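Local coordinates for kinesin-like protein (Caenorhabditis elegans, PDB 5X3E), which probably moves along microtubules by binding and hydrolysing ATP, as a kinesin-6 motor captured here in the apo state, at residues 95-100 with 142-147; 212-217 with 315-320; 224-229 with 353-358. All coordinates share one frame; numbering follows the deposited sequence.

Contact 1. Residues 95-100 with 142-147; sequences TVFERT and LPRTLD. With SO4 (sulfate ion), chain Q.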
loop_
_atom_site.group_PDB
_atom_site.type_symbol
_atom_site.label_atom_id
_atom_site.label_comp_id
_atom_site.label_asym_id
_atom_site.label_seq_id
_atom_site.Cartn_x
_atom_site.Cartn_y
_atom_site.Cartn_z
ATOM N N THR A 95 -11.745 9.909 -9.683
ATOM C CA THR A 95 -12.571 8.747 -9.995
ATOM C C THR A 95 -11.868 7.453 -9.610
ATOM O O THR A 95 -12.485 6.554 -9.025
ATOM C CB THR A 95 -12.942 8.739 -11.479
ATOM O OG1 THR A 95 -13.743 9.889 -11.781
ATOM C CG2 THR A 95 -13.719 7.483 -11.829
ATOM N N VAL A 96 -10.576 7.346 -9.928
ATOM C CA VAL A 96 -9.797 6.182 -9.516
ATOM C C VAL A 96 -9.813 6.043 -8.000
ATOM O O VAL A 96 -10.116 4.975 -7.464
ATOM C CB VAL A 96 -8.359 6.275 -10.052
ATOM C CG1 VAL A 96 -7.491 5.182 -9.432
ATOM C CG2 VAL A 96 -8.356 6.152 -11.556
ATOM N N PHE A 97 -9.518 7.136 -7.291
ATOM C CA PHE A 97 -9.389 7.083 -5.837
ATOM C C PHE A 97 -10.664 6.566 -5.172
ATOM O O PHE A 97 -10.606 5.706 -4.284
ATOM C CB PHE A 97 -9.025 8.467 -5.301
ATOM C CG PHE A 97 -9.144 8.587 -3.816
ATOM C CD1 PHE A 97 -8.266 7.912 -2.983
ATOM C CD2 PHE A 97 -10.136 9.371 -3.248
ATOM C CE1 PHE A 97 -8.373 8.018 -1.606
ATOM C CE2 PHE A 97 -10.249 9.483 -1.877
ATOM C CZ PHE A 97 -9.366 8.808 -1.054
ATOM N N GLU A 98 -11.827 7.080 -5.577
ATOM C CA GLU A 98 -13.073 6.631 -4.957
ATOM C C GLU A 98 -13.351 5.161 -5.255
ATOM O O GLU A 98 -13.839 4.428 -4.389
ATOM C CB GLU A 98 -14.244 7.496 -5.417
ATOM C CG GLU A 98 -14.103 8.966 -5.077
ATOM C CD GLU A 98 -15.384 9.731 -5.323
ATOM O OE1 GLU A 98 -16.460 9.092 -5.315
ATOM O OE2 GLU A 98 -15.316 10.962 -5.529
ATOM N N ARG A 99 -13.071 4.721 -6.479
ATOM C CA ARG A 99 -13.352 3.350 -6.890
ATOM C C ARG A 99 -12.309 2.359 -6.378
ATOM O O ARG A 99 -12.583 1.154 -6.320
ATOM C CB ARG A 99 -13.456 3.309 -8.421
ATOM C CG ARG A 99 -13.865 1.976 -9.023
ATOM C CD ARG A 99 -15.049 1.378 -8.307
ATOM N NE ARG A 99 -15.372 0.050 -8.817
ATOM C CZ ARG A 99 -14.730 -1.060 -8.468
ATOM N NH1 ARG A 99 -13.718 -1.005 -7.610
ATOM N NH2 ARG A 99 -15.097 -2.229 -8.977
ATOM N N THR A 100 -11.142 2.848 -5.969
ATOM C CA THR A 100 -10.002 2.023 -5.606
ATOM C C THR A 100 -9.685 2.031 -4.115
ATOM O O THR A 100 -9.223 1.013 -3.592
ATOM C CB THR A 100 -8.776 2.483 -6.418
ATOM O OG1 THR A 100 -8.868 1.966 -7.750
ATOM C CG2 THR A 100 -7.500 2.039 -5.831
ATOM N N LEU A 142 -2.241 7.697 -2.812
ATOM C CA LEU A 142 -1.634 7.733 -1.486
ATOM C C LEU A 142 -1.929 9.033 -0.752
ATOM O O LEU A 142 -2.453 8.970 0.375
ATOM C CB LEU A 142 -0.134 7.445 -1.608
ATOM C CG LEU A 142 0.709 7.305 -0.349
ATOM C CD1 LEU A 142 1.824 6.303 -0.624
ATOM C CD2 LEU A 142 1.279 8.648 0.075
ATOM N N PRO A 143 -1.658 10.223 -1.307
ATOM C CA PRO A 143 -1.970 11.444 -0.544
ATOM C C PRO A 143 -3.455 11.617 -0.290
ATOM O O PRO A 143 -3.842 12.048 0.806
ATOM C CB PRO A 143 -1.405 12.565 -1.427
ATOM C CG PRO A 143 -0.438 11.890 -2.346
ATOM C CD PRO A 143 -1.030 10.549 -2.600
ATOM N N ARG A 144 -4.304 11.274 -1.265
ATOM C CA ARG A 144 -5.746 11.349 -1.047
ATOM C C ARG A 144 -6.178 10.410 0.068
ATOM O O ARG A 144 -7.038 10.761 0.886
ATOM C CB ARG A 144 -6.500 11.031 -2.339
ATOM C CG ARG A 144 -6.246 12.010 -3.472
ATOM C CD ARG A 144 -7.023 11.618 -4.717
ATOM N NE ARG A 144 -6.624 12.417 -5.870
ATOM C CZ ARG A 144 -7.252 13.520 -6.264
ATOM N NH1 ARG A 144 -8.318 13.946 -5.600
ATOM N NH2 ARG A 144 -6.818 14.192 -7.322
ATOM N N THR A 145 -5.617 9.198 0.097
ATOM C CA THR A 145 -5.912 8.271 1.182
ATOM C C THR A 145 -5.505 8.860 2.528
ATOM O O THR A 145 -6.273 8.811 3.497
ATOM C CB THR A 145 -5.213 6.932 0.943
ATOM O OG1 THR A 145 -5.767 6.302 -0.218
ATOM C CG2 THR A 145 -5.418 6.025 2.139
ATOM N N LEU A 146 -4.295 9.420 2.612
ATOM C CA LEU A 146 -3.873 10.066 3.851
ATOM C C LEU A 146 -4.813 11.201 4.231
ATOM O O LEU A 146 -5.165 11.357 5.407
ATOM C CB LEU A 146 -2.444 10.590 3.721
ATOM C CG LEU A 146 -1.313 9.568 3.620
ATOM C CD1 LEU A 146 -0.015 10.265 3.204
ATOM C CD2 LEU A 146 -1.152 8.824 4.948
ATOM N N ASP A 147 -5.212 12.016 3.250
ATOM C CA ASP A 147 -6.164 13.095 3.506
ATOM C C ASP A 147 -7.457 12.558 4.099
ATOM O O ASP A 147 -7.907 13.008 5.158
ATOM C CB ASP A 147 -6.460 13.852 2.208
ATOM C CG ASP A 147 -5.347 14.794 1.806
ATOM O OD1 ASP A 147 -4.647 15.313 2.702
ATOM O OD2 ASP A 147 -5.182 15.020 0.587
HETATM S S SO4 Q . -18.424 1.085 -10.815
HETATM O O1 SO4 Q . -17.235 1.932 -10.920
HETATM O O2 SO4 Q . -19.382 1.463 -11.851
HETATM O O3 SO4 Q . -18.050 -0.320 -10.976
HETATM O O4 SO4 Q . -19.039 1.275 -9.505
#
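F97 lays its ring against R144 where helix 93-109 meets helix 141-152, a worked example of one aromatic side chain joining two helices with no hydrogen bond between the segments 95-100 and 142-147. With CG anti to the backbone N (chi1 168°), the ring is carried off its own helix, and R144 CB stands 3.6 Å from its centroid, only 12° off the ring normal. This is a CH-pi contact over the middle of one face. The arginine then runs on extended from CG to NE, passing F97 CB with its CD at 3.8 Å, so its aliphatic stem does the touching and the charged end is carried beyond. The guanidinium makes no cation-pi contact with this ring; it is tilted 38° to it and is engaged by E202 in a salt bridge and by the carbonyls of T139 and E136. T145 comes in at the ring edge, its OG1 in the ring plane and 3.4 Å from F97 CE1, while that hydroxyl is hydrogen-bonded to L141 O within its own helix. The R144 carbonyl oxygen lies 3.6 Å from F97 CZ. L141, V148 and I105 add further apolar packing. Shortening the phenylalanine to an alanine is likely to open a gap between the two helices and leave the R144 stem without its aromatic partner. The chemistry implies a division of labour: mainly carbon surfaces, with two oxygens at the ring's rim, join the helices in the buried interior, while the R144 guanidinium and the T145 hydroxyl find their polar partners outside the two segments.

Contact 2. Residues 212-217 with 315-320; sequences DMVCSV and VYPTMD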
loop_
_atom_site.group_PDB
_atom_site.type_symbol
_atom_site.label_atom_id
_atom_site.label_comp_id
_atom_site.label_asym_id
_atom_site.label_seq_id
_atom_site.Cartn_x
_atom_site.Cartn_y
_atom_site.Cartn_z
ATOM N N ASP A 212 -15.989 5.427 20.394
ATOM C CA ASP A 212 -15.569 4.875 21.678
ATOM C C ASP A 212 -14.092 4.523 21.697
ATOM O O ASP A 212 -13.588 4.064 22.724
ATOM C CB ASP A 212 -16.412 3.646 22.033
ATOM C CG ASP A 212 -17.776 4.020 22.576
ATOM O OD1 ASP A 212 -17.854 4.985 23.368
ATOM O OD2 ASP A 212 -18.769 3.362 22.208
ATOM N N MET A 213 -13.398 4.738 20.588
ATOM C CA MET A 213 -11.976 4.485 20.483
ATOM C C MET A 213 -11.205 5.786 20.348
ATOM O O MET A 213 -11.667 6.765 19.755
ATOM C CB MET A 213 -11.665 3.574 19.292
ATOM C CG MET A 213 -12.283 2.194 19.416
ATOM S SD MET A 213 -11.432 1.170 20.632
ATOM C CE MET A 213 -10.469 0.109 19.574
ATOM N N VAL A 214 -10.050 5.774 20.925
ATOM C CA VAL A 214 -9.037 6.796 20.747
ATOM C C VAL A 214 -8.005 6.255 19.769
ATOM O O VAL A 214 -7.798 5.040 19.682
ATOM C CB VAL A 214 -8.429 7.154 22.112
ATOM C CG1 VAL A 214 -7.269 8.003 21.927
ATOM C CG2 VAL A 214 -9.442 7.936 22.903
ATOM N N CYS A 215 -7.350 7.136 19.015
ATOM C CA CYS A 215 -6.481 6.637 17.959
ATOM C C CYS A 215 -5.258 7.522 17.754
ATOM O O CYS A 215 -5.191 8.668 18.206
ATOM C CB CYS A 215 -7.240 6.514 16.637
ATOM S SG CYS A 215 -7.603 8.119 15.876
ATOM N N SER A 216 -4.299 6.957 17.021
ATOM C CA SER A 216 -3.112 7.645 16.537
ATOM C C SER A 216 -2.667 6.946 15.260
ATOM O O SER A 216 -2.923 5.752 15.071
ATOM C CB SER A 216 -1.978 7.641 17.571
ATOM O OG SER A 216 -0.856 8.350 17.077
ATOM N N VAL A 217 -1.998 7.686 14.382
ATOM C CA VAL A 217 -1.594 7.163 13.083
ATOM C C VAL A 217 -0.079 6.984 13.073
ATOM O O VAL A 217 0.675 7.905 13.416
ATOM C CB VAL A 217 -2.053 8.076 11.931
ATOM C CG1 VAL A 217 -1.601 7.507 10.591
ATOM C CG2 VAL A 217 -3.567 8.225 11.950
ATOM N N VAL A 315 -8.997 13.688 25.911
ATOM C CA VAL A 315 -9.146 12.561 25.005
ATOM C C VAL A 315 -7.945 11.658 25.234
ATOM O O VAL A 315 -6.823 11.997 24.850
ATOM C CB VAL A 315 -9.235 13.019 23.546
ATOM C CG1 VAL A 315 -9.437 11.823 22.629
ATOM C CG2 VAL A 315 -10.350 14.029 23.390
ATOM N N TYR A 316 -8.163 10.528 25.895
ATOM C CA TYR A 316 -7.061 9.680 26.316
ATOM C C TYR A 316 -7.512 8.231 26.305
ATOM O O TYR A 316 -8.683 7.947 26.584
ATOM C CB TYR A 316 -6.561 10.077 27.711
ATOM C CG TYR A 316 -5.078 9.890 27.879
ATOM C CD1 TYR A 316 -4.186 10.845 27.410
ATOM C CD2 TYR A 316 -4.566 8.761 28.508
ATOM C CE1 TYR A 316 -2.826 10.678 27.554
ATOM C CE2 TYR A 316 -3.202 8.586 28.657
ATOM C CZ TYR A 316 -2.341 9.552 28.176
ATOM O OH TYR A 316 -0.987 9.398 28.307
ATOM N N PRO A 317 -6.619 7.298 25.990
ATOM C CA PRO A 317 -6.978 5.880 26.048
ATOM C C PRO A 317 -6.950 5.352 27.474
ATOM O O PRO A 317 -6.329 5.926 28.371
ATOM C CB PRO A 317 -5.885 5.212 25.206
ATOM C CG PRO A 317 -4.696 6.094 25.414
ATOM C CD PRO A 317 -5.259 7.496 25.456
ATOM N N THR A 318 -7.639 4.231 27.665
ATOM C CA THR A 318 -7.445 3.455 28.881
ATOM C C THR A 318 -6.014 2.923 28.905
ATOM O O THR A 318 -5.430 2.608 27.864
ATOM C CB THR A 318 -8.443 2.297 28.944
ATOM O OG1 THR A 318 -8.322 1.491 27.768
ATOM C CG2 THR A 318 -9.866 2.836 29.025
ATOM N N MET A 319 -5.447 2.811 30.106
ATOM C CA MET A 319 -4.023 2.509 30.208
ATOM C C MET A 319 -3.685 1.083 29.794
ATOM O O MET A 319 -2.520 0.804 29.488
ATOM C CB MET A 319 -3.539 2.761 31.636
ATOM C CG MET A 319 -3.604 4.221 32.060
ATOM S SD MET A 319 -2.638 5.289 30.972
ATOM C CE MET A 319 -1.007 4.573 31.176
ATOM N N ASP A 320 -4.669 0.190 29.729
ATOM C CA ASP A 320 -4.426 -1.221 29.423
ATOM C C ASP A 320 -4.064 -1.375 27.949
ATOM O O ASP A 320 -4.931 -1.342 27.074
ATOM C CB ASP A 320 -5.653 -2.051 29.786
ATOM C CG ASP A 320 -5.452 -3.538 29.545
ATOM O OD1 ASP A 320 -6.442 -4.293 29.657
ATOM O OD2 ASP A 320 -4.310 -3.952 29.246
#
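V214 has CG1 anti to its backbone N (chi1 171°) and CG2 anti to the carbonyl carbon, and this setting spreads its two methyls over successive residues of the loop 315-320. V315 answers with a similar rotamer (chi1 -178°), which brings its CG1 within 3.9 Å of V214 CG2. The two valines thus meet methyl to methyl, their side chains slanting past each other. The same V214 CG2 lies 3.8 Å from Y316 O, a van der Waals contact with the backbone. The other branch turns to the proline: V214 CG1 is 4.1 Å from P317 CD, the side chains running at about a right angle, so that the methyl meets the ring at the carbon next to its nitrogen. No hydrogen bond crosses between the segments. Y316, whose CB points away from the strand, takes its ring elsewhere and bonds through OH to R173 O. P317 in turn packs against A306, F162 and I172, so the loop is held between the large sheet and the small antiparallel pair 162-165 and 169-172. V214 itself is fixed by backbone bonds to A306 and also touches V157 and R308. The example illustrates how apolar packing helps hold a long connection against a sheet. The chain leaves strand 296-307, which lies between its antiparallel neighbours 213-225 and 325-333, and folds over the start of 213-225 before returning as 325-333. Such a connection between antiparallel strands belongs to the central mixed sheet of the kinesin motor domain, a member of the P-loop NTPases.

Contact 3. Residues 224-229 with 353-358; sequences IYNNYC and ANSINQ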
loop_
_atom_site.group_PDB
_atom_site.type_symbol
_atom_site.label_atom_id
_atom_site.label_comp_id
_atom_site.label_asym_id
_atom_site.label_seq_id
_atom_site.Cartn_x
_atom_site.Cartn_y
_atom_site.Cartn_z
ATOM N N ILE A 224 11.466 -3.331 -0.805
ATOM C CA ILE A 224 11.959 -4.673 -1.091
ATOM C C ILE A 224 12.717 -4.596 -2.411
ATOM O O ILE A 224 12.114 -4.403 -3.474
ATOM C CB ILE A 224 10.824 -5.700 -1.150
ATOM C CG1 ILE A 224 10.186 -5.852 0.228
ATOM C CG2 ILE A 224 11.345 -7.039 -1.644
ATOM C CD1 ILE A 224 8.921 -6.669 0.220
ATOM N N TYR A 225 14.041 -4.712 -2.340
ATOM C CA TYR A 225 14.901 -4.566 -3.511
ATOM C C TYR A 225 15.907 -5.708 -3.536
ATOM O O TYR A 225 16.678 -5.871 -2.585
ATOM C CB TYR A 225 15.615 -3.212 -3.481
ATOM C CG TYR A 225 16.665 -3.052 -4.544
ATOM C CD1 TYR A 225 16.313 -2.985 -5.883
ATOM C CD2 TYR A 225 18.007 -2.960 -4.211
ATOM C CE1 TYR A 225 17.270 -2.834 -6.862
ATOM C CE2 TYR A 225 18.972 -2.809 -5.184
ATOM C CZ TYR A 225 18.599 -2.747 -6.508
ATOM O OH TYR A 225 19.557 -2.595 -7.485
ATOM N N ASN A 226 15.907 -6.484 -4.622
ATOM C CA ASN A 226 16.838 -7.603 -4.808
ATOM C C ASN A 226 16.714 -8.631 -3.684
ATOM O O ASN A 226 17.706 -9.064 -3.097
ATOM C CB ASN A 226 18.279 -7.107 -4.929
ATOM C CG ASN A 226 19.155 -8.054 -5.736
ATOM O OD1 ASN A 226 18.914 -9.261 -5.783
ATOM N ND2 ASN A 226 20.182 -7.507 -6.373
ATOM N N ASN A 227 15.471 -9.019 -3.390
ATOM C CA ASN A 227 15.122 -9.998 -2.356
ATOM C C ASN A 227 15.628 -9.601 -0.967
ATOM O O ASN A 227 15.672 -10.433 -0.057
ATOM C CB ASN A 227 15.624 -11.401 -2.714
ATOM C CG ASN A 227 14.672 -12.489 -2.255
ATOM O OD1 ASN A 227 13.452 -12.348 -2.369
ATOM N ND2 ASN A 227 15.223 -13.574 -1.719
ATOM N N TYR A 228 15.998 -8.338 -0.785
ATOM C CA TYR A 228 16.370 -7.799 0.513
ATOM C C TYR A 228 15.387 -6.702 0.891
ATOM O O TYR A 228 14.831 -6.016 0.028
ATOM C CB TYR A 228 17.794 -7.246 0.505
ATOM C CG TYR A 228 18.867 -8.309 0.448
ATOM C CD1 TYR A 228 18.812 -9.428 1.274
ATOM C CD2 TYR A 228 19.929 -8.204 -0.437
ATOM C CE1 TYR A 228 19.794 -10.403 1.229
ATOM C CE2 TYR A 228 20.915 -9.177 -0.494
ATOM C CZ TYR A 228 20.843 -10.276 0.341
ATOM O OH TYR A 228 21.820 -11.246 0.290
ATOM N N CYS A 229 15.155 -6.558 2.187
ATOM C CA CYS A 229 14.154 -5.637 2.699
ATOM C C CYS A 229 14.826 -4.497 3.457
ATOM O O CYS A 229 15.643 -4.739 4.351
ATOM C CB CYS A 229 13.169 -6.381 3.596
ATOM S SG CYS A 229 11.820 -5.345 4.129
ATOM N N ALA A 353 16.937 -8.088 -11.971
ATOM C CA ALA A 353 15.800 -8.428 -12.823
ATOM C C ALA A 353 15.245 -9.817 -12.520
ATOM O O ALA A 353 14.027 -10.020 -12.600
ATOM C CB ALA A 353 16.201 -8.325 -14.294
ATOM N N ASN A 354 16.101 -10.772 -12.137
ATOM C CA ASN A 354 15.598 -12.102 -11.803
ATOM C C ASN A 354 14.802 -12.092 -10.503
ATOM O O ASN A 354 13.808 -12.813 -10.379
ATOM C CB ASN A 354 16.743 -13.113 -11.742
ATOM C CG ASN A 354 17.395 -13.334 -13.097
ATOM O OD1 ASN A 354 16.831 -14.000 -13.970
ATOM N ND2 ASN A 354 18.589 -12.783 -13.278
ATOM N N SER A 355 15.233 -11.304 -9.517
ATOM C CA SER A 355 14.449 -11.182 -8.294
ATOM C C SER A 355 13.086 -10.560 -8.578
ATOM O O SER A 355 12.066 -11.007 -8.037
ATOM C CB SER A 355 15.213 -10.367 -7.251
ATOM O OG SER A 355 16.409 -11.028 -6.882
ATOM N N ILE A 356 13.050 -9.525 -9.422
ATOM C CA ILE A 356 11.788 -8.855 -9.734
ATOM C C ILE A 356 10.829 -9.815 -10.429
ATOM O O ILE A 356 9.655 -9.920 -10.055
ATOM C CB ILE A 356 12.036 -7.595 -10.582
ATOM C CG1 ILE A 356 12.806 -6.543 -9.781
ATOM C CG2 ILE A 356 10.719 -7.030 -11.079
ATOM C CD1 ILE A 356 13.106 -5.291 -10.572
ATOM N N ASN A 357 11.310 -10.543 -11.443
ATOM C CA ASN A 357 10.415 -11.474 -12.128
ATOM C C ASN A 357 10.072 -12.683 -11.276
ATOM O O ASN A 357 8.971 -13.227 -11.406
ATOM C CB ASN A 357 10.992 -11.962 -13.458
ATOM C CG ASN A 357 10.676 -11.038 -14.613
ATOM O OD1 ASN A 357 10.468 -9.840 -14.433
ATOM N ND2 ASN A 357 10.597 -11.607 -15.816
ATOM N N GLN A 358 10.985 -13.126 -10.411
ATOM C CA GLN A 358 10.632 -14.206 -9.499
ATOM C C GLN A 358 9.530 -13.764 -8.548
ATOM O O GLN A 358 8.571 -14.507 -8.301
ATOM C CB GLN A 358 11.861 -14.664 -8.716
ATOM C CG GLN A 358 11.578 -15.800 -7.748
ATOM C CD GLN A 358 11.352 -17.118 -8.467
ATOM O OE1 GLN A 358 11.962 -17.385 -9.507
ATOM N NE2 GLN A 358 10.470 -17.946 -7.922
#
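S355 directs its side chain from helix 350-375 at the tip of a hairpin, where N226 and N227 meet it in different ways. The serine hydroxyl, anti to its own carbonyl carbon (chi1 -63°), faces the amide oxygen of N226, with OG 3.3 Å from OD1. The same OG also has the carbonyl of A351, one turn earlier in its helix, as a hydrogen-bonding partner, so A351 O and N226 OD1 both lie within reach of its one proton. N226 sends its CB away from the helix, yet with CG anti to the backbone N (chi1 -153°) the amide swings back and presents OD1 to the serine. Beside this polar meeting the backbone of the turn rests on the serine methylene: S355 CB is 4.0 Å from N226 CA and 4.1 Å from N227 N. Both asparagines have positive phi, as the central positions of a type I' turn require, and asparagine is well suited to them. The turn closes a two-residue beta hairpin between strands 213-225 and 228-231, with Y225 N bonded to Y228 O and Y228 N to Y225 O. By its place in the sequence, helix 350-375 corresponds to the helix that follows switch II in kinesins and that in relatives lies at the microtubule-facing surface. N227 only skirts the serine, its CB 4.3 Å from S355 OG, while its OD1 bonds weakly to K390 N. N226 CB also sits over the rim of one face of the Y225 ring, and that tyrosine reaches the start of the same helix through a hydrogen bond between its OH and E352.

The three contacts grade from interior to surface. Contact 1 is buried and joins two helices through an aromatic ring; contact 2 is partly buried and wholly van der Waals, set between a strand and a loop; contact 3 is a surface contact, where polar side chains of a turn meet a helix. Contacts 2 and 3 share strand 213-225, using its beginning and its end, with centres about 39 Å apart on opposite sides of the chain's centre. Contact 1 is also across that centre from contact 3. Contacts 1 and 2 come closer, with nearest atoms about 6 Å apart, but do not touch.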